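Manganese-dependent inorganic pyrophosphatase (Methanocaldococcus jannaschii, PDB 2EB0) hydrolyses inorganic pyrophosphate to two phosphates, as a family II (DHH family) pyrophosphatase that holds two manganese ions in each subunit. Local coordinates at residues D11-A16 with S108-I113; I86-V91 with I145-L150; R2-H7 with V20-L25; D135-L140 with K165-I170. All blocks are in the same frame, centred on the assembly; numbering follows the deposited sequence.

Contacts 1 and 2 meet at the two-manganese site, which contact 3 reaches through H7 beyond its strand, while contact 4 lies in the helical layer behind it. These two, with centres about 7 Å apart, share one manganese ion: D13 OD1 and D147 OD2, both ligands, are 3.2 Å from each other. Contacts 1 and 3, about 11 Å apart between centres, share helix 12-25 and the other manganese, bound by D11 and H7. Contact 4 is about 12 Å from contact 1 between centres, and A110 CB packs on L140 O at 3.6 Å. Its helix 134-148 runs on to D147 of contact 2, and V20 CG2 of contact 3 meets L140 CD2 at 3.6 Å.

Contact 1 (D11-A16 with S108-I113); sequences DTDSIA and STATVI. With MN (manganese (II) ion), chain F; MN (manganese (II) ion), chain E.
D13 and A110 mark the closest backbone approach, with their CA atoms 6.3 Å apart where the first turns of helices 12-25 and 109-118 face each other. Each helix starts just after an N-cap residue, D11 in one and S108 in the other. The D13 carboxylate bridges the two starts, using both oxygens. OD1 accepts from T109 N at 2.8 Å on its syn lone pair, in a nearly straight bond (165°). OD2, also on its syn side, takes A110 N at 3.1 Å in a more bent bond (139°), and S17 OG on its own helix is a further partner. With CG anti to the backbone N (chi1 -169°), the carboxylate is carried over to the other helix, and OD1 binds manganese at 2.1 Å as well. T109 OG1 lies beside this oxygen but is hydrogen-bonded to D66, another ligand of the same ion. D11 divides its work: OD1 caps its helix by accepting from S14 N at 2.9 Å, and OD2 binds the second manganese at 2.3 Å. S108 sets its CB against D13 and donates through OG to T111 OG1 at 3.0 Å. Replacing S108 by alanine removes that hydroxyl, and T111 OG1 would probably be left with D160 but without this donor, the cross-link between the N-cap and the third residue of the helix being lost. Gripped by a metal and by two successive N-H groups, the D13 carboxylate has little room to turn, so the start of helix 109-118 probably fixes how OD1 faces the ion.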
loop_
_atom_site.group_PDB
_atom_site.type_symbol
_atom_site.label_atom_id
_atom_site.label_comp_id
_atom_site.label_asym_id
_atom_site.label_seq_id
_atom_site.Cartn_x
_atom_site.Cartn_y
_atom_site.Cartn_z
ATOM N N ASP B 11 -14.934 -5.044 14.090
ATOM C CA ASP B 11 -16.290 -4.670 13.723
ATOM C C ASP B 11 -16.713 -5.751 12.738
ATOM O O ASP B 11 -15.935 -6.665 12.441
ATOM C CB ASP B 11 -16.343 -3.300 13.057
ATOM C CG ASP B 11 -15.311 -3.145 11.974
ATOM O OD1 ASP B 11 -14.874 -4.168 11.402
ATOM O OD2 ASP B 11 -14.943 -1.987 11.686
ATOM N N THR B 12 -17.934 -5.648 12.233
ATOM C CA THR B 12 -18.450 -6.635 11.304
ATOM C C THR B 12 -17.613 -6.801 10.044
ATOM O O THR B 12 -17.455 -7.922 9.566
ATOM C CB THR B 12 -19.891 -6.300 10.909
ATOM O OG1 THR B 12 -20.718 -6.397 12.071
ATOM C CG2 THR B 12 -20.400 -7.263 9.834
ATOM N N ASP B 13 -17.087 -5.701 9.507
ATOM C CA ASP B 13 -16.272 -5.784 8.293
ATOM C C ASP B 13 -15.061 -6.668 8.570
ATOM O O ASP B 13 -14.771 -7.579 7.809
ATOM C CB ASP B 13 -15.793 -4.395 7.837
ATOM C CG ASP B 13 -15.180 -4.415 6.437
ATOM O OD1 ASP B 13 -14.396 -3.505 6.111
ATOM O OD2 ASP B 13 -15.479 -5.331 5.647
ATOM N N SER B 14 -14.368 -6.393 9.673
ATOM C CA SER B 14 -13.194 -7.160 10.073
ATOM C C SER B 14 -13.471 -8.657 10.241
ATOM O O SER B 14 -12.646 -9.489 9.868
ATOM C CB SER B 14 -12.633 -6.616 11.393
ATOM O OG SER B 14 -11.576 -5.699 11.168
ATOM N N ILE B 15 -14.624 -8.988 10.818
ATOM C CA ILE B 15 -14.999 -10.377 11.062
ATOM C C ILE B 15 -15.406 -11.082 9.776
ATOM O O ILE B 15 -14.850 -12.125 9.443
ATOM C CB ILE B 15 -16.146 -10.455 12.101
ATOM C CG1 ILE B 15 -15.646 -9.925 13.451
ATOM C CG2 ILE B 15 -16.662 -11.882 12.239
ATOM C CD1 ILE B 15 -14.526 -10.748 14.067
ATOM N N ALA B 16 -16.366 -10.504 9.059
ATOM C CA ALA B 16 -16.844 -11.065 7.800
ATOM C C ALA B 16 -15.718 -11.205 6.775
ATOM O O ALA B 16 -15.569 -12.252 6.149
ATOM C CB ALA B 16 -17.958 -10.190 7.231
ATOM N N SER B 108 -15.934 -0.585 2.271
ATOM C CA SER B 108 -15.546 -1.672 3.154
ATOM C C SER B 108 -14.625 -2.671 2.502
ATOM O O SER B 108 -14.550 -2.764 1.272
ATOM C CB SER B 108 -16.782 -2.429 3.640
ATOM O OG SER B 108 -17.303 -3.247 2.602
ATOM N N THR B 109 -13.941 -3.438 3.345
ATOM C CA THR B 109 -13.039 -4.470 2.862
ATOM C C THR B 109 -13.878 -5.529 2.141
ATOM O O THR B 109 -13.426 -6.145 1.168
ATOM C CB THR B 109 -12.277 -5.117 4.028
ATOM O OG1 THR B 109 -11.547 -4.103 4.736
ATOM C CG2 THR B 109 -11.314 -6.178 3.514
ATOM N N ALA B 110 -15.108 -5.720 2.615
ATOM C CA ALA B 110 -16.021 -6.694 2.027
ATOM C C ALA B 110 -16.298 -6.353 0.559
ATOM O O ALA B 110 -16.370 -7.244 -0.287
ATOM C CB ALA B 110 -17.327 -6.734 2.827
ATOM N N THR B 111 -16.452 -5.063 0.266
ATOM C CA THR B 111 -16.693 -4.598 -1.092
ATOM C C THR B 111 -15.549 -5.021 -2.010
ATOM O O THR B 111 -15.779 -5.515 -3.112
ATOM C CB THR B 111 -16.816 -3.059 -1.142
ATOM O OG1 THR B 111 -17.907 -2.648 -0.321
ATOM C CG2 THR B 111 -17.072 -2.571 -2.572
ATOM N N VAL B 112 -14.316 -4.821 -1.551
ATOM C CA VAL B 112 -13.135 -5.191 -2.322
ATOM C C VAL B 112 -13.135 -6.683 -2.668
ATOM O O VAL B 112 -12.852 -7.079 -3.800
ATOM C CB VAL B 112 -11.847 -4.912 -1.531
ATOM C CG1 VAL B 112 -10.632 -5.308 -2.364
ATOM C CG2 VAL B 112 -11.783 -3.458 -1.142
ATOM N N ILE B 113 -13.428 -7.507 -1.669
ATOM C CA ILE B 113 -13.448 -8.952 -1.843
ATOM C C ILE B 113 -14.547 -9.400 -2.796
ATOM O O ILE B 113 -14.325 -10.264 -3.649
ATOM C CB ILE B 113 -13.622 -9.656 -0.480
ATOM C CG1 ILE B 113 -12.413 -9.357 0.403
ATOM C CG2 ILE B 113 -13.773 -11.166 -0.675
ATOM C CD1 ILE B 113 -12.519 -9.922 1.806
HETATM MN MN MN F . -13.010 -2.195 10.529
HETATM MN MN MN E . -13.812 -1.792 7.260
#

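Contact 2 (I86-V91 with I145-L150); sequences IDHHKV and ISDTVL. With MN (manganese (II) ion), chain E.
H88 and D147 meet through one manganese ion, which H88 binds by NE2 at 2.3 Å and D147 by OD2 at 2.4 Å. The two side chains come from opposite directions, the imidazole from the loop after strand 81-87 and the carboxylate from the end of helix 134-148. The two flat groups are turned 42° from each other. H88 NE2 and D147 OD2 lie 3.0 Å apart as neighbours in the coordination shell, without a hydrogen bond. D13 and D66 complete the protein ligands. OD2 of D147 also accepts from a water at 3.2 Å, and this water makes a weak contact with H89 NE2.

Farther out, the H88 ring is fixed by its other nitrogen, ND1, which is hydrogen-bonded to V106 O. Its CG stands between the backbone N and the carbonyl carbon (chi1 68°), turning the imidazole to the ion. The loop beneath is tied together by D87 OD2, an acceptor for two donors. H89 ND1 meets it on the syn side, with the oxygen lying in the plane of the imidazole, in a nearly straight bond (169°) at 2.6 Å; H88 N comes from above the carboxylate plane. On the other side, a Schellman motif with V149 at its C' position closes the helix just after D147.

D87, H88 and H89 form the Asp-His-His signature that names the DHH family. One histidine is a metal ligand, while the other is held by the aspartate through ND1, with its NE2 in weak contact with the water near the ion, so D87 probably fixes the orientation of the H89 ring.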
loop_
_atom_site.group_PDB
_atom_site.type_symbol
_atom_site.label_atom_id
_atom_site.label_comp_id
_atom_site.label_asym_id
_atom_site.label_seq_id
_atom_site.Cartn_x
_atom_site.Cartn_y
_atom_site.Cartn_z
ATOM N N ILE B 86 -5.272 -6.844 2.645
ATOM C CA ILE B 86 -6.451 -6.535 1.842
ATOM C C ILE B 86 -7.222 -5.549 2.709
ATOM O O ILE B 86 -7.782 -5.918 3.748
ATOM C CB ILE B 86 -7.279 -7.795 1.586
ATOM C CG1 ILE B 86 -6.390 -8.860 0.934
ATOM C CG2 ILE B 86 -8.470 -7.467 0.691
ATOM C CD1 ILE B 86 -5.828 -8.450 -0.419
ATOM N N ASP B 87 -7.269 -4.296 2.270
ATOM C CA ASP B 87 -7.870 -3.254 3.088
ATOM C C ASP B 87 -8.558 -2.129 2.311
ATOM O O ASP B 87 -8.696 -2.183 1.085
ATOM C CB ASP B 87 -6.733 -2.674 3.932
ATOM C CG ASP B 87 -7.210 -1.849 5.089
ATOM O OD1 ASP B 87 -6.352 -1.153 5.664
ATOM O OD2 ASP B 87 -8.415 -1.892 5.431
ATOM N N HIS B 88 -9.015 -1.121 3.046
ATOM C CA HIS B 88 -9.627 0.046 2.440
ATOM C C HIS B 88 -9.330 1.277 3.302
ATOM O O HIS B 88 -10.045 2.276 3.268
ATOM C CB HIS B 88 -11.139 -0.146 2.230
ATOM C CG HIS B 88 -11.939 -0.202 3.493
ATOM N ND1 HIS B 88 -13.031 0.612 3.713
ATOM C CD2 HIS B 88 -11.857 -1.020 4.567
ATOM C CE1 HIS B 88 -13.589 0.295 4.865
ATOM N NE2 HIS B 88 -12.897 -0.694 5.402
ATOM N N HIS B 89 -8.262 1.189 4.081
ATOM C CA HIS B 89 -7.837 2.307 4.912
ATOM C C HIS B 89 -6.559 2.839 4.291
ATOM O O HIS B 89 -6.069 2.290 3.304
ATOM C CB HIS B 89 -7.551 1.860 6.347
ATOM C CG HIS B 89 -8.751 1.343 7.069
ATOM N ND1 HIS B 89 -9.225 0.060 6.902
ATOM C CD2 HIS B 89 -9.596 1.948 7.940
ATOM C CE1 HIS B 89 -10.312 -0.106 7.639
ATOM N NE2 HIS B 89 -10.558 1.026 8.278
ATOM N N LYS B 90 -6.032 3.915 4.860
ATOM C CA LYS B 90 -4.788 4.515 4.391
ATOM C C LYS B 90 -3.669 3.507 4.656
ATOM O O LYS B 90 -3.844 2.589 5.451
ATOM C CB LYS B 90 -4.494 5.785 5.192
ATOM C CG LYS B 90 -4.146 5.501 6.651
ATOM C CD LYS B 90 -4.279 6.753 7.501
ATOM C CE LYS B 90 -3.741 6.544 8.907
ATOM N NZ LYS B 90 -2.257 6.399 8.919
ATOM N N VAL B 91 -2.527 3.673 4.000
ATOM C CA VAL B 91 -1.411 2.774 4.250
ATOM C C VAL B 91 -0.739 3.243 5.545
ATOM O O VAL B 91 -0.339 4.405 5.666
ATOM C CB VAL B 91 -0.372 2.806 3.114
ATOM C CG1 VAL B 91 0.808 1.922 3.486
ATOM C CG2 VAL B 91 -1.008 2.324 1.811
ATOM N N ILE B 145 -23.052 -2.915 4.498
ATOM C CA ILE B 145 -24.047 -2.083 5.149
ATOM C C ILE B 145 -23.498 -1.490 6.443
ATOM O O ILE B 145 -23.711 -0.315 6.742
ATOM C CB ILE B 145 -25.315 -2.887 5.483
ATOM C CG1 ILE B 145 -26.080 -3.197 4.193
ATOM C CG2 ILE B 145 -26.183 -2.110 6.484
ATOM C CD1 ILE B 145 -27.172 -4.239 4.351
ATOM N N SER B 146 -22.799 -2.313 7.211
ATOM C CA SER B 146 -22.248 -1.873 8.476
ATOM C C SER B 146 -21.217 -0.780 8.301
ATOM O O SER B 146 -21.288 0.264 8.941
ATOM C CB SER B 146 -21.607 -3.050 9.209
ATOM O OG SER B 146 -20.872 -2.582 10.327
ATOM N N ASP B 147 -20.257 -1.021 7.420
ATOM C CA ASP B 147 -19.190 -0.060 7.192
ATOM C C ASP B 147 -19.632 1.272 6.586
ATOM O O ASP B 147 -19.073 2.321 6.906
ATOM C CB ASP B 147 -18.115 -0.704 6.328
ATOM C CG ASP B 147 -16.810 -0.864 7.066
ATOM O OD1 ASP B 147 -16.842 -1.193 8.272
ATOM O OD2 ASP B 147 -15.752 -0.665 6.443
ATOM N N THR B 148 -20.633 1.232 5.718
ATOM C CA THR B 148 -21.111 2.448 5.093
ATOM C C THR B 148 -22.242 3.075 5.896
ATOM O O THR B 148 -22.688 4.173 5.583
ATOM C CB THR B 148 -21.608 2.179 3.657
ATOM O OG1 THR B 148 -22.691 1.233 3.677
ATOM C CG2 THR B 148 -20.477 1.640 2.817
ATOM N N VAL B 149 -22.679 2.396 6.952
ATOM C CA VAL B 149 -23.783 2.895 7.763
ATOM C C VAL B 149 -24.980 3.048 6.822
ATOM O O VAL B 149 -25.590 4.119 6.717
ATOM C CB VAL B 149 -23.464 4.268 8.396
ATOM C CG1 VAL B 149 -24.534 4.622 9.421
ATOM C CG2 VAL B 149 -22.075 4.243 9.032
ATOM N N LEU B 150 -25.294 1.958 6.137
ATOM C CA LEU B 150 -26.391 1.915 5.183
ATOM C C LEU B 150 -26.216 2.966 4.090
ATOM O O LEU B 150 -27.132 3.732 3.788
ATOM C CB LEU B 150 -27.735 2.110 5.889
ATOM C CG LEU B 150 -28.864 1.158 5.468
ATOM C CD1 LEU B 150 -30.202 1.811 5.773
ATOM C CD2 LEU B 150 -28.785 0.838 3.992
HETATM MN MN MN E . -13.812 -1.792 7.260
HETATM O O HOH W 1 -13.887 0.582 8.674
#

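Contact 3 (R2-H7 with V20-L25); sequences RYVVGH and VLAYFL. With MN (manganese (II) ion), chain F.
V4 of strand 2-5 packs on L21, A22 and L25 of helix 12-25, joining the first strand and the helix of a beta-alpha-beta unit that returns to the sheet as strand 28-31. The helix runs back over the strand, with an angle of 152° between their directions and 8.2 Å between the axes of the two short segments. V4 and A22 lie opposite each other, CA to CA 5.7 Å. The two methyls of V4 share out the helix. CG1, anti to the backbone N (chi1 177°), touches L21 CB at 4.0 Å, the valine and leucine side chains crossing at about a right angle. CG2 lies against the backbone of the helix itself, 3.8 Å from A22 CA, and the short A22 side chain allows that depth. The same methyl meets L25 CD2 more loosely, at 4.4 Å. With alanine in place of V4 both methyls are gone, and a gap would probably open between the strand and the L21 and A22 turn of the helix.

V65 of strand 61-65 touches both V4 and L21, and I86 of strand 81-87 also reaches L21, making the contact part of the apolar layer between sheet and helices. Beyond the strand end, H7 NE2 binds manganese at 2.4 Å, with D11 and D66 as its fellow protein ligands. A parallel sheet with strand order 3-2-1-4-5-6, clad by helices and carrying metal ligands just after the C-terminal ends of its strands, is typical of a Rossmann-like DHH domain.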
loop_
_atom_site.group_PDB
_atom_site.type_symbol
_atom_site.label_atom_id
_atom_site.label_comp_id
_atom_site.label_asym_id
_atom_site.label_seq_id
_atom_site.Cartn_x
_atom_site.Cartn_y
_atom_site.Cartn_z
ATOM N N ARG B 2 -1.492 -20.514 8.403
ATOM C CA ARG B 2 -1.927 -19.283 7.741
ATOM C C ARG B 2 -3.280 -18.784 8.276
ATOM O O ARG B 2 -4.268 -19.505 8.258
ATOM C CB ARG B 2 -2.016 -19.524 6.229
ATOM C CG ARG B 2 -2.186 -18.264 5.403
ATOM C CD ARG B 2 -2.422 -18.595 3.944
ATOM N NE ARG B 2 -1.311 -19.324 3.339
ATOM C CZ ARG B 2 -0.085 -18.831 3.188
ATOM N NH1 ARG B 2 0.194 -17.606 3.600
ATOM N NH2 ARG B 2 0.863 -19.564 2.616
ATOM N N TYR B 3 -3.300 -17.535 8.732
ATOM C CA TYR B 3 -4.490 -16.912 9.301
ATOM C C TYR B 3 -4.847 -15.583 8.640
ATOM O O TYR B 3 -3.967 -14.793 8.291
ATOM C CB TYR B 3 -4.263 -16.629 10.787
ATOM C CG TYR B 3 -4.061 -17.848 11.656
ATOM C CD1 TYR B 3 -5.147 -18.504 12.226
ATOM C CD2 TYR B 3 -2.782 -18.344 11.911
ATOM C CE1 TYR B 3 -4.975 -19.620 13.028
ATOM C CE2 TYR B 3 -2.596 -19.468 12.711
ATOM C CZ TYR B 3 -3.700 -20.100 13.266
ATOM O OH TYR B 3 -3.535 -21.221 14.047
ATOM N N VAL B 4 -6.146 -15.343 8.480
ATOM C CA VAL B 4 -6.652 -14.084 7.939
ATOM C C VAL B 4 -7.229 -13.388 9.179
ATOM O O VAL B 4 -8.133 -13.919 9.823
ATOM C CB VAL B 4 -7.779 -14.309 6.898
ATOM C CG1 VAL B 4 -8.320 -12.956 6.413
ATOM C CG2 VAL B 4 -7.252 -15.119 5.719
ATOM N N VAL B 5 -6.699 -12.219 9.528
ATOM C CA VAL B 5 -7.169 -11.528 10.724
ATOM C C VAL B 5 -7.502 -10.059 10.535
ATOM O O VAL B 5 -6.858 -9.352 9.760
ATOM C CB VAL B 5 -6.133 -11.601 11.869
ATOM C CG1 VAL B 5 -6.840 -11.453 13.203
ATOM C CG2 VAL B 5 -5.362 -12.902 11.809
ATOM N N GLY B 6 -8.522 -9.616 11.261
ATOM C CA GLY B 6 -8.936 -8.230 11.218
ATOM C C GLY B 6 -8.224 -7.496 12.340
ATOM O O GLY B 6 -7.306 -8.036 12.955
ATOM N N HIS B 7 -8.654 -6.278 12.628
ATOM C CA HIS B 7 -8.019 -5.468 13.658
ATOM C C HIS B 7 -8.593 -5.620 15.068
ATOM O O HIS B 7 -9.659 -6.214 15.275
ATOM C CB HIS B 7 -8.090 -4.002 13.243
ATOM C CG HIS B 7 -9.483 -3.512 12.991
ATOM N ND1 HIS B 7 -10.453 -3.481 13.973
ATOM C CD2 HIS B 7 -10.071 -3.035 11.867
ATOM C CE1 HIS B 7 -11.576 -3.006 13.464
ATOM N NE2 HIS B 7 -11.370 -2.727 12.188
ATOM N N VAL B 20 -14.686 -14.801 5.168
ATOM C CA VAL B 20 -14.853 -15.001 3.737
ATOM C C VAL B 20 -13.522 -15.158 2.996
ATOM O O VAL B 20 -13.380 -16.053 2.168
ATOM C CB VAL B 20 -15.693 -13.849 3.135
ATOM C CG1 VAL B 20 -15.944 -14.082 1.647
ATOM C CG2 VAL B 20 -17.024 -13.757 3.889
ATOM N N LEU B 21 -12.537 -14.322 3.308
ATOM C CA LEU B 21 -11.256 -14.443 2.627
ATOM C C LEU B 21 -10.583 -15.757 3.016
ATOM O O LEU B 21 -9.985 -16.428 2.175
ATOM C CB LEU B 21 -10.345 -13.255 2.951
ATOM C CG LEU B 21 -9.055 -13.160 2.124
ATOM C CD1 LEU B 21 -9.389 -13.203 0.639
ATOM C CD2 LEU B 21 -8.313 -11.865 2.463
ATOM N N ALA B 22 -10.695 -16.129 4.287
ATOM C CA ALA B 22 -10.115 -17.380 4.767
ATOM C C ALA B 22 -10.735 -18.542 3.998
ATOM O O ALA B 22 -10.055 -19.505 3.653
ATOM C CB ALA B 22 -10.374 -17.545 6.243
ATOM N N TYR B 23 -12.033 -18.444 3.740
ATOM C CA TYR B 23 -12.751 -19.473 2.992
ATOM C C TYR B 23 -12.173 -19.595 1.581
ATOM O O TYR B 23 -11.940 -20.695 1.094
ATOM C CB TYR B 23 -14.236 -19.109 2.909
ATOM C CG TYR B 23 -15.016 -19.832 1.836
ATOM C CD1 TYR B 23 -15.448 -21.145 2.016
ATOM C CD2 TYR B 23 -15.337 -19.194 0.641
ATOM C CE1 TYR B 23 -16.190 -21.810 1.027
ATOM C CE2 TYR B 23 -16.072 -19.842 -0.354
ATOM C CZ TYR B 23 -16.495 -21.148 -0.153
ATOM O OH TYR B 23 -17.218 -21.782 -1.142
ATOM N N PHE B 24 -11.951 -18.456 0.929
ATOM C CA PHE B 24 -11.405 -18.436 -0.427
ATOM C C PHE B 24 -9.929 -18.822 -0.476
ATOM O O PHE B 24 -9.481 -19.468 -1.415
ATOM C CB PHE B 24 -11.573 -17.042 -1.047
ATOM C CG PHE B 24 -12.977 -16.733 -1.485
ATOM C CD1 PHE B 24 -13.635 -15.616 -1.000
ATOM C CD2 PHE B 24 -13.628 -17.544 -2.405
ATOM C CE1 PHE B 24 -14.917 -15.308 -1.422
ATOM C CE2 PHE B 24 -14.913 -17.241 -2.831
ATOM C CZ PHE B 24 -15.555 -16.122 -2.339
ATOM N N LEU B 25 -9.176 -18.416 0.537
ATOM C CA LEU B 25 -7.750 -18.709 0.585
ATOM C C LEU B 25 -7.460 -20.036 1.266
ATOM O O LEU B 25 -6.308 -20.446 1.368
ATOM C CB LEU B 25 -7.012 -17.579 1.304
ATOM C CG LEU B 25 -6.584 -16.363 0.479
ATOM C CD1 LEU B 25 -7.629 -15.999 -0.551
ATOM C CD2 LEU B 25 -6.336 -15.203 1.422
HETATM MN MN MN F . -13.010 -2.195 10.529
#

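Contact 4 (D135-L140 with K165-I170); sequences DLAGLL and KKLAEI
L167 of helix 158-171 reaches across to A137 and L140 of helix 134-148 with its CB and both methyls. Its CB rests 3.8 Å from A137 O, close to the helix backbone. CG is anti to the carbonyl carbon (chi1 -66°), and from there the two methyls fork. CD1 goes to the root of the facing leucine, 3.7 Å from L140 CB. CD2 meets the tip instead, 4.0 Å from L140 CD1, and lies more distantly by A137 CB; the two leucines cross at about a right angle. One turn on, I170 adds its CG2 branch, 3.6 Å from A137 CB. The single methyl of A137 lets the backbones close in, with A137 CA and L167 CA 5.3 Å apart. The helices are roughly antiparallel, at 148°, with the axes of the short segments 8.1 Å from each other. The side chains that meet are all apolar, and no hydrogen bond crosses the contact. On its far side, L140 packs on V20 of helix 12-25 and A110 of helix 109-118, while L167 also touches A114 and F118, so helix 158-171 leans on both helix 134-148 and helix 109-118.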
loop_
_atom_site.group_PDB
_atom_site.type_symbol
_atom_site.label_atom_id
_atom_site.label_comp_id
_atom_site.label_asym_id
_atom_site.label_seq_id
_atom_site.Cartn_x
_atom_site.Cartn_y
_atom_site.Cartn_z
ATOM N N ASP B 135 -24.888 -17.802 2.793
ATOM C CA ASP B 135 -24.471 -17.381 4.127
ATOM C C ASP B 135 -23.280 -16.428 4.092
ATOM O O ASP B 135 -23.333 -15.355 4.693
ATOM C CB ASP B 135 -24.163 -18.586 5.029
ATOM C CG ASP B 135 -23.145 -19.541 4.429
ATOM O OD1 ASP B 135 -22.797 -20.515 5.135
ATOM O OD2 ASP B 135 -22.694 -19.335 3.273
ATOM N N LEU B 136 -22.214 -16.801 3.387
ATOM C CA LEU B 136 -21.048 -15.930 3.304
ATOM C C LEU B 136 -21.395 -14.670 2.516
ATOM O O LEU B 136 -20.857 -13.594 2.793
ATOM C CB LEU B 136 -19.863 -16.653 2.657
ATOM C CG LEU B 136 -19.260 -17.796 3.472
ATOM C CD1 LEU B 136 -18.047 -18.337 2.742
ATOM C CD2 LEU B 136 -18.863 -17.309 4.856
ATOM N N ALA B 137 -22.300 -14.796 1.545
ATOM C CA ALA B 137 -22.720 -13.635 0.764
ATOM C C ALA B 137 -23.442 -12.682 1.725
ATOM O O ALA B 137 -23.350 -11.458 1.600
ATOM C CB ALA B 137 -23.655 -14.056 -0.359
ATOM N N GLY B 138 -24.145 -13.267 2.691
ATOM C CA GLY B 138 -24.858 -12.482 3.680
ATOM C C GLY B 138 -23.913 -11.703 4.575
ATOM O O GLY B 138 -24.230 -10.586 4.978
ATOM N N LEU B 139 -22.758 -12.283 4.902
ATOM C CA LEU B 139 -21.789 -11.592 5.755
ATOM C C LEU B 139 -21.176 -10.409 5.028
ATOM O O LEU B 139 -21.008 -9.335 5.603
ATOM C CB LEU B 139 -20.649 -12.515 6.192
ATOM C CG LEU B 139 -20.895 -13.748 7.055
ATOM C CD1 LEU B 139 -19.536 -14.236 7.537
ATOM C CD2 LEU B 139 -21.800 -13.438 8.247
ATOM N N LEU B 140 -20.825 -10.616 3.763
ATOM C CA LEU B 140 -20.231 -9.556 2.967
ATOM C C LEU B 140 -21.229 -8.419 2.863
ATOM O O LEU B 140 -20.864 -7.241 2.944
ATOM C CB LEU B 140 -19.877 -10.059 1.569
ATOM C CG LEU B 140 -18.763 -11.098 1.449
ATOM C CD1 LEU B 140 -18.507 -11.376 -0.043
ATOM C CD2 LEU B 140 -17.497 -10.594 2.133
ATOM N N LYS B 165 -26.250 -5.022 -3.781
ATOM C CA LYS B 165 -27.391 -5.579 -4.497
ATOM C C LYS B 165 -27.159 -7.012 -4.963
ATOM O O LYS B 165 -28.031 -7.858 -4.830
ATOM C CB LYS B 165 -27.751 -4.707 -5.702
ATOM C CG LYS B 165 -28.366 -3.362 -5.336
ATOM C CD LYS B 165 -28.819 -2.605 -6.577
ATOM C CE LYS B 165 -29.359 -1.224 -6.232
ATOM N NZ LYS B 165 -28.297 -0.326 -5.695
ATOM N N LYS B 166 -25.992 -7.279 -5.528
ATOM C CA LYS B 166 -25.672 -8.613 -6.015
ATOM C C LYS B 166 -25.526 -9.619 -4.879
ATOM O O LYS B 166 -25.887 -10.786 -5.030
ATOM C CB LYS B 166 -24.391 -8.568 -6.839
ATOM C CG LYS B 166 -24.550 -7.866 -8.173
ATOM C CD LYS B 166 -23.200 -7.588 -8.817
ATOM C CE LYS B 166 -23.198 -7.967 -10.289
ATOM N NZ LYS B 166 -23.313 -9.448 -10.483
ATOM N N LEU B 167 -24.991 -9.169 -3.748
ATOM C CA LEU B 167 -24.813 -10.044 -2.590
ATOM C C LEU B 167 -26.169 -10.376 -1.971
ATOM O O LEU B 167 -26.406 -11.511 -1.568
ATOM C CB LEU B 167 -23.899 -9.379 -1.553
ATOM C CG LEU B 167 -22.462 -9.184 -2.043
ATOM C CD1 LEU B 167 -21.704 -8.290 -1.076
ATOM C CD2 LEU B 167 -21.776 -10.551 -2.194
ATOM N N ALA B 168 -27.050 -9.378 -1.909
ATOM C CA ALA B 168 -28.397 -9.556 -1.368
ATOM C C ALA B 168 -29.122 -10.627 -2.178
ATOM O O ALA B 168 -29.888 -11.429 -1.636
ATOM C CB ALA B 168 -29.176 -8.238 -1.437
ATOM N N GLU B 169 -28.866 -10.630 -3.482
ATOM C CA GLU B 169 -29.477 -11.599 -4.388
ATOM C C GLU B 169 -29.064 -13.020 -4.025
ATOM O O GLU B 169 -29.894 -13.931 -4.011
ATOM C CB GLU B 169 -29.063 -11.298 -5.832
ATOM C CG GLU B 169 -29.525 -12.332 -6.845
ATOM C CD GLU B 169 -29.059 -12.021 -8.259
ATOM O OE1 GLU B 169 -29.307 -12.848 -9.162
ATOM O OE2 GLU B 169 -28.447 -10.952 -8.472
ATOM N N ILE B 170 -27.780 -13.205 -3.733
ATOM C CA ILE B 170 -27.260 -14.519 -3.377
ATOM C C ILE B 170 -27.693 -14.934 -1.975
ATOM O O ILE B 170 -28.061 -16.090 -1.750
ATOM C CB ILE B 170 -25.714 -14.548 -3.431
ATOM C CG1 ILE B 170 -25.231 -14.149 -4.827
ATOM C CG2 ILE B 170 -25.204 -15.937 -3.065
ATOM C CD1 ILE B 170 -23.731 -14.031 -4.935
#